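Side-chain contacts in Tautomerase_3 domain-containing protein (Corynebacterium halotolerans YIM 70093 = DSM 44683, PDB 7M58), which belongs to the cis-3-chloroacrylic acid dehalogenase family of the tautomerase superfamily and is probably a hydrolase acting on small unsaturated acids: residues E126-F129 with A130-Q134; E94-P97 with E98-W101. All blocks are in the same frame, centred on the assembly; numbering follows the deposited sequence.

Interaction 1: E126-F129 with A130-Q134; sequences EEWF and ATLPQ
The amide of Ala130 is shared by two carbonyls of the preceding turn: Ala130 N lies 3.0 Å from Glu126 O, the regular helical bond, and makes a weak second one to Glu127 O. Glu127 O is also approached, again weakly, by the hydroxyl OG1 of Thr131. Beyond this fork the spacing shortens to three residues. Thr131 N donates to Trp128 O at 2.9 Å and Leu132 N to Phe129 O at 3.1 Å. The tightened backbone swings Leu132 back over Trp128. A chi1 of 176° sets CG of Trp128 beside its carbonyl carbon, on the side where Leu132 returns, and Leu132 CD1 sits over the six-membered ring of the indole, 3.9 Å from the centroid, in a CH-pi contact. CD2 covers the same face nearer the rim. Trp128 NE1 is satisfied by Leu118 O, which helps to set the indole's rotation, while Leu140 touches both Leu132 and Phe129. The Phe129 ring meets Leu132 only loosely, CD1 to CD1 at 4.4 Å. Phe129 to Leu132 form a type I beta turn, followed by Pro133 as N-cap: a compact connection between helix 125-129 and helix 134-142.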
loop_
_atom_site.group_PDB
_atom_site.type_symbol
_atom_site.label_atom_id
_atom_site.label_comp_id
_atom_site.label_asym_id
_atom_site.label_seq_id
_atom_site.Cartn_x
_atom_site.Cartn_y
_atom_site.Cartn_z
ATOM N N GLU A 126 -10.664 -21.303 -13.647
ATOM C CA GLU A 126 -11.791 -21.952 -14.335
ATOM C C GLU A 126 -12.832 -22.443 -13.335
ATOM O O GLU A 126 -14.039 -22.254 -13.530
ATOM C CB GLU A 126 -11.310 -23.133 -15.167
ATOM C CG GLU A 126 -10.836 -22.831 -16.573
ATOM C CD GLU A 126 -10.343 -24.109 -17.257
ATOM O OE1 GLU A 126 -9.796 -24.975 -16.538
ATOM O OE2 GLU A 126 -10.504 -24.266 -18.489
ATOM N N GLU A 127 -12.381 -23.148 -12.297
ATOM C CA GLU A 127 -13.271 -23.592 -11.232
ATOM C C GLU A 127 -14.016 -22.408 -10.618
ATOM O O GLU A 127 -15.236 -22.460 -10.439
ATOM C CB GLU A 127 -12.471 -24.368 -10.178
ATOM C CG GLU A 127 -12.876 -25.830 -10.025
ATOM C CD GLU A 127 -12.110 -26.527 -8.913
ATOM O OE1 GLU A 127 -12.604 -27.567 -8.400
ATOM O OE2 GLU A 127 -11.030 -26.016 -8.500
ATOM N N TRP A 128 -13.277 -21.351 -10.268
ATOM C CA TRP A 128 -13.885 -20.148 -9.687
ATOM C C TRP A 128 -14.929 -19.563 -10.634
ATOM O O TRP A 128 -16.070 -19.291 -10.229
ATOM C CB TRP A 128 -12.767 -19.134 -9.369
ATOM C CG TRP A 128 -13.192 -17.803 -8.861
ATOM C CD1 TRP A 128 -13.433 -17.460 -7.561
ATOM C CD2 TRP A 128 -13.410 -16.612 -9.639
ATOM N NE1 TRP A 128 -13.800 -16.132 -7.479
ATOM C CE2 TRP A 128 -13.798 -15.590 -8.741
ATOM C CE3 TRP A 128 -13.337 -16.318 -11.002
ATOM C CZ2 TRP A 128 -14.104 -14.287 -9.166
ATOM C CZ3 TRP A 128 -13.641 -15.025 -11.426
ATOM C CH2 TRP A 128 -14.027 -14.028 -10.510
ATOM N N PHE A 129 -14.569 -19.432 -11.914
ATOM C CA PHE A 129 -15.463 -18.856 -12.914
ATOM C C PHE A 129 -16.777 -19.632 -13.013
ATOM O O PHE A 129 -17.853 -19.028 -13.149
ATOM C CB PHE A 129 -14.732 -18.828 -14.257
ATOM C CG PHE A 129 -15.491 -18.164 -15.360
ATOM C CD1 PHE A 129 -15.467 -16.785 -15.506
ATOM C CD2 PHE A 129 -16.226 -18.915 -16.260
ATOM C CE1 PHE A 129 -16.168 -16.173 -16.527
ATOM C CE2 PHE A 129 -16.926 -18.300 -17.284
ATOM C CZ PHE A 129 -16.899 -16.933 -17.410
ATOM N N ALA A 130 -16.725 -20.966 -12.906
ATOM C CA ALA A 130 -17.948 -21.760 -13.028
ATOM C C ALA A 130 -18.901 -21.584 -11.847
ATOM O O ALA A 130 -20.048 -22.048 -11.924
ATOM C CB ALA A 130 -17.604 -23.240 -13.220
ATOM N N THR A 131 -18.447 -20.955 -10.756
ATOM C CA THR A 131 -19.283 -20.625 -9.604
ATOM C C THR A 131 -20.010 -19.291 -9.757
ATOM O O THR A 131 -20.977 -19.046 -9.036
ATOM C CB THR A 131 -18.428 -20.613 -8.330
ATOM O OG1 THR A 131 -17.662 -21.823 -8.267
ATOM C CG2 THR A 131 -19.288 -20.551 -7.079
ATOM N N LEU A 132 -19.581 -18.417 -10.663
ATOM C CA LEU A 132 -20.217 -17.117 -10.757
ATOM C C LEU A 132 -21.625 -17.241 -11.346
ATOM O O LEU A 132 -21.927 -18.185 -12.080
ATOM C CB LEU A 132 -19.356 -16.153 -11.574
ATOM C CG LEU A 132 -17.897 -16.072 -11.112
ATOM C CD1 LEU A 132 -17.117 -15.036 -11.865
ATOM C CD2 LEU A 132 -17.848 -15.743 -9.622
ATOM N N PRO A 133 -22.516 -16.307 -11.017
ATOM C CA PRO A 133 -23.810 -16.267 -11.713
ATOM C C PRO A 133 -23.634 -16.040 -13.206
ATOM O O PRO A 133 -22.762 -15.285 -13.647
ATOM C CB PRO A 133 -24.550 -15.099 -11.043
ATOM C CG PRO A 133 -23.490 -14.350 -10.258
ATOM C CD PRO A 133 -22.466 -15.375 -9.877
ATOM N N GLN A 134 -24.524 -16.673 -13.977
ATOM C CA GLN A 134 -24.403 -16.713 -15.427
ATOM C C GLN A 134 -24.283 -15.316 -16.044
ATOM O O GLN A 134 -23.601 -15.138 -17.062
ATOM C CB GLN A 134 -25.584 -17.484 -16.012
ATOM C CG GLN A 134 -25.500 -17.622 -17.521
ATOM C CD GLN A 134 -26.286 -18.797 -18.053
ATOM O OE1 GLN A 134 -27.474 -18.671 -18.370
ATOM N NE2 GLN A 134 -25.637 -19.952 -18.141
#

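Interaction 2: E94-P97 with E98-W101; sequences ELPP and EHVW
Glu98 folds back along Pro97 in the loop that leads from helix 75-92 into strand 100-107, the second half of a beta-alpha-beta crossover (strand 63-70, helix 75-92, strand 100-107), the building block of the tautomerase fold. Its CB rests near the carbonyl carbon of Pro97. CG stands beside the backbone N (chi1 -70°), and a bend at chi2 (75°) lays the carboxylate alongside the proline ring. CD then lies 4.0 Å from Pro97 CG, and OE1 approaches that same CG. OE2 reaches farther, settling 3.5 Å from Pro97 CD and equally close to Pro96 CB. These are van der Waals contacts, although the carboxylate may favour the slightly polarised C-H groups of Pro97 CD, which is bonded to nitrogen. The backbone here makes two successive tight turns: His99 N donates to Pro96 O at 2.9 Å and Val100 N to Pro97 O at 3.2 Å, both nearly straight at the hydrogen. The His99 imidazole passes Pro96 CG obliquely and meets the ring of His62. On the buried side Leu95 CD1 touches Val100 CG2 at 4.3 Å, with Val100 also packed on Val89 and Ala90 of helix 75-92. Trp101 brings its indole against Tyr115 of a neighbouring subunit, edge-to-face, and turns its N-H back to the chain: NE1 donates to Glu98 O at 3.0 Å, with the oxygen only 8° out of the indole plane.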
loop_
_atom_site.group_PDB
_atom_site.type_symbol
_atom_site.label_atom_id
_atom_site.label_comp_id
_atom_site.label_asym_id
_atom_site.label_seq_id
_atom_site.Cartn_x
_atom_site.Cartn_y
_atom_site.Cartn_z
ATOM N N GLU A 94 9.590 5.629 -22.152
ATOM C CA GLU A 94 10.868 6.198 -22.591
ATOM C C GLU A 94 11.679 6.693 -21.391
ATOM O O GLU A 94 12.104 7.847 -21.309
ATOM C CB GLU A 94 10.649 7.298 -23.630
ATOM C CG GLU A 94 9.769 6.836 -24.797
ATOM C CD GLU A 94 9.769 7.792 -25.983
ATOM O OE1 GLU A 94 10.468 7.502 -26.979
ATOM O OE2 GLU A 94 9.063 8.822 -25.927
ATOM N N LEU A 95 11.882 5.784 -20.446
ATOM C CA LEU A 95 12.639 5.951 -19.221
ATOM C C LEU A 95 13.764 4.916 -19.180
ATOM O O LEU A 95 13.679 3.876 -19.833
ATOM C CB LEU A 95 11.725 5.749 -18.008
ATOM C CG LEU A 95 10.798 6.892 -17.652
ATOM C CD1 LEU A 95 10.010 6.527 -16.390
ATOM C CD2 LEU A 95 11.619 8.163 -17.486
ATOM N N PRO A 96 14.816 5.164 -18.400
ATOM C CA PRO A 96 15.793 4.108 -18.158
ATOM C C PRO A 96 15.241 3.106 -17.173
ATOM O O PRO A 96 14.537 3.485 -16.221
ATOM C CB PRO A 96 16.994 4.866 -17.573
ATOM C CG PRO A 96 16.561 6.287 -17.411
ATOM C CD PRO A 96 15.091 6.349 -17.579
ATOM N N PRO A 97 15.494 1.812 -17.358
ATOM C CA PRO A 97 14.981 0.826 -16.397
ATOM C C PRO A 97 15.424 1.105 -14.964
ATOM O O PRO A 97 14.723 0.705 -14.021
ATOM C CB PRO A 97 15.542 -0.506 -16.915
ATOM C CG PRO A 97 16.740 -0.126 -17.750
ATOM C CD PRO A 97 16.374 1.196 -18.372
ATOM N N GLU A 98 16.545 1.808 -14.769
ATOM C CA GLU A 98 16.979 2.185 -13.427
ATOM C C GLU A 98 15.982 3.087 -12.710
ATOM O O GLU A 98 16.127 3.290 -11.500
ATOM C CB GLU A 98 18.364 2.852 -13.490
ATOM C CG GLU A 98 19.466 1.858 -13.854
ATOM C CD GLU A 98 19.462 1.468 -15.337
ATOM O OE1 GLU A 98 19.919 0.341 -15.632
ATOM O OE2 GLU A 98 18.908 2.223 -16.182
ATOM N N HIS A 99 14.972 3.621 -13.397
ATOM C CA HIS A 99 14.021 4.494 -12.725
ATOM C C HIS A 99 12.585 3.976 -12.816
ATOM O O HIS A 99 11.638 4.734 -12.567
ATOM C CB HIS A 99 14.130 5.918 -13.272
ATOM C CG HIS A 99 15.268 6.695 -12.693
ATOM N ND1 HIS A 99 15.509 6.761 -11.336
ATOM C CD2 HIS A 99 16.208 7.473 -13.281
ATOM C CE1 HIS A 99 16.562 7.526 -11.116
ATOM N NE2 HIS A 99 17.000 7.979 -12.280
ATOM N N VAL A 100 12.393 2.691 -13.112
ATOM C CA VAL A 100 11.107 2.032 -12.900
ATOM C C VAL A 100 11.338 1.007 -11.800
ATOM O O VAL A 100 11.918 -0.051 -12.040
ATOM C CB VAL A 100 10.551 1.372 -14.168
ATOM C CG1 VAL A 100 9.202 0.721 -13.869
ATOM C CG2 VAL A 100 10.431 2.373 -15.322
ATOM N N TRP A 101 10.895 1.326 -10.591
ATOM C CA TRP A 101 11.046 0.456 -9.435
ATOM C C TRP A 101 9.759 -0.324 -9.198
ATOM O O TRP A 101 8.681 0.275 -9.110
ATOM C CB TRP A 101 11.374 1.282 -8.199
ATOM C CG TRP A 101 12.710 1.873 -8.237
ATOM C CD1 TRP A 101 13.502 2.046 -9.330
ATOM C CD2 TRP A 101 13.446 2.372 -7.118
ATOM N NE1 TRP A 101 14.691 2.626 -8.961
ATOM C CE2 TRP A 101 14.678 2.842 -7.608
ATOM C CE3 TRP A 101 13.177 2.478 -5.750
ATOM C CZ2 TRP A 101 15.632 3.399 -6.785
ATOM C CZ3 TRP A 101 14.124 3.025 -4.937
ATOM C CH2 TRP A 101 15.343 3.470 -5.450
#

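Interaction 2 comes first along the chain and interaction 1 later; their centres are about 39 Å apart, on opposite sides of the chain's centre, and their nearest atoms about 27 Å apart, so neither touches the other. Both use backbone bonds three residues apart to redirect the chain, but to different ends. Residues 94-101 lead from a helix into a strand of the central sheet and end at a subunit interface, whereas residues 126-134 join two short helices in the C-terminal part, touched by no other subunit of the trimer. In this superfamily the amino-terminal proline is typically the catalytic residue, and neither contact includes it.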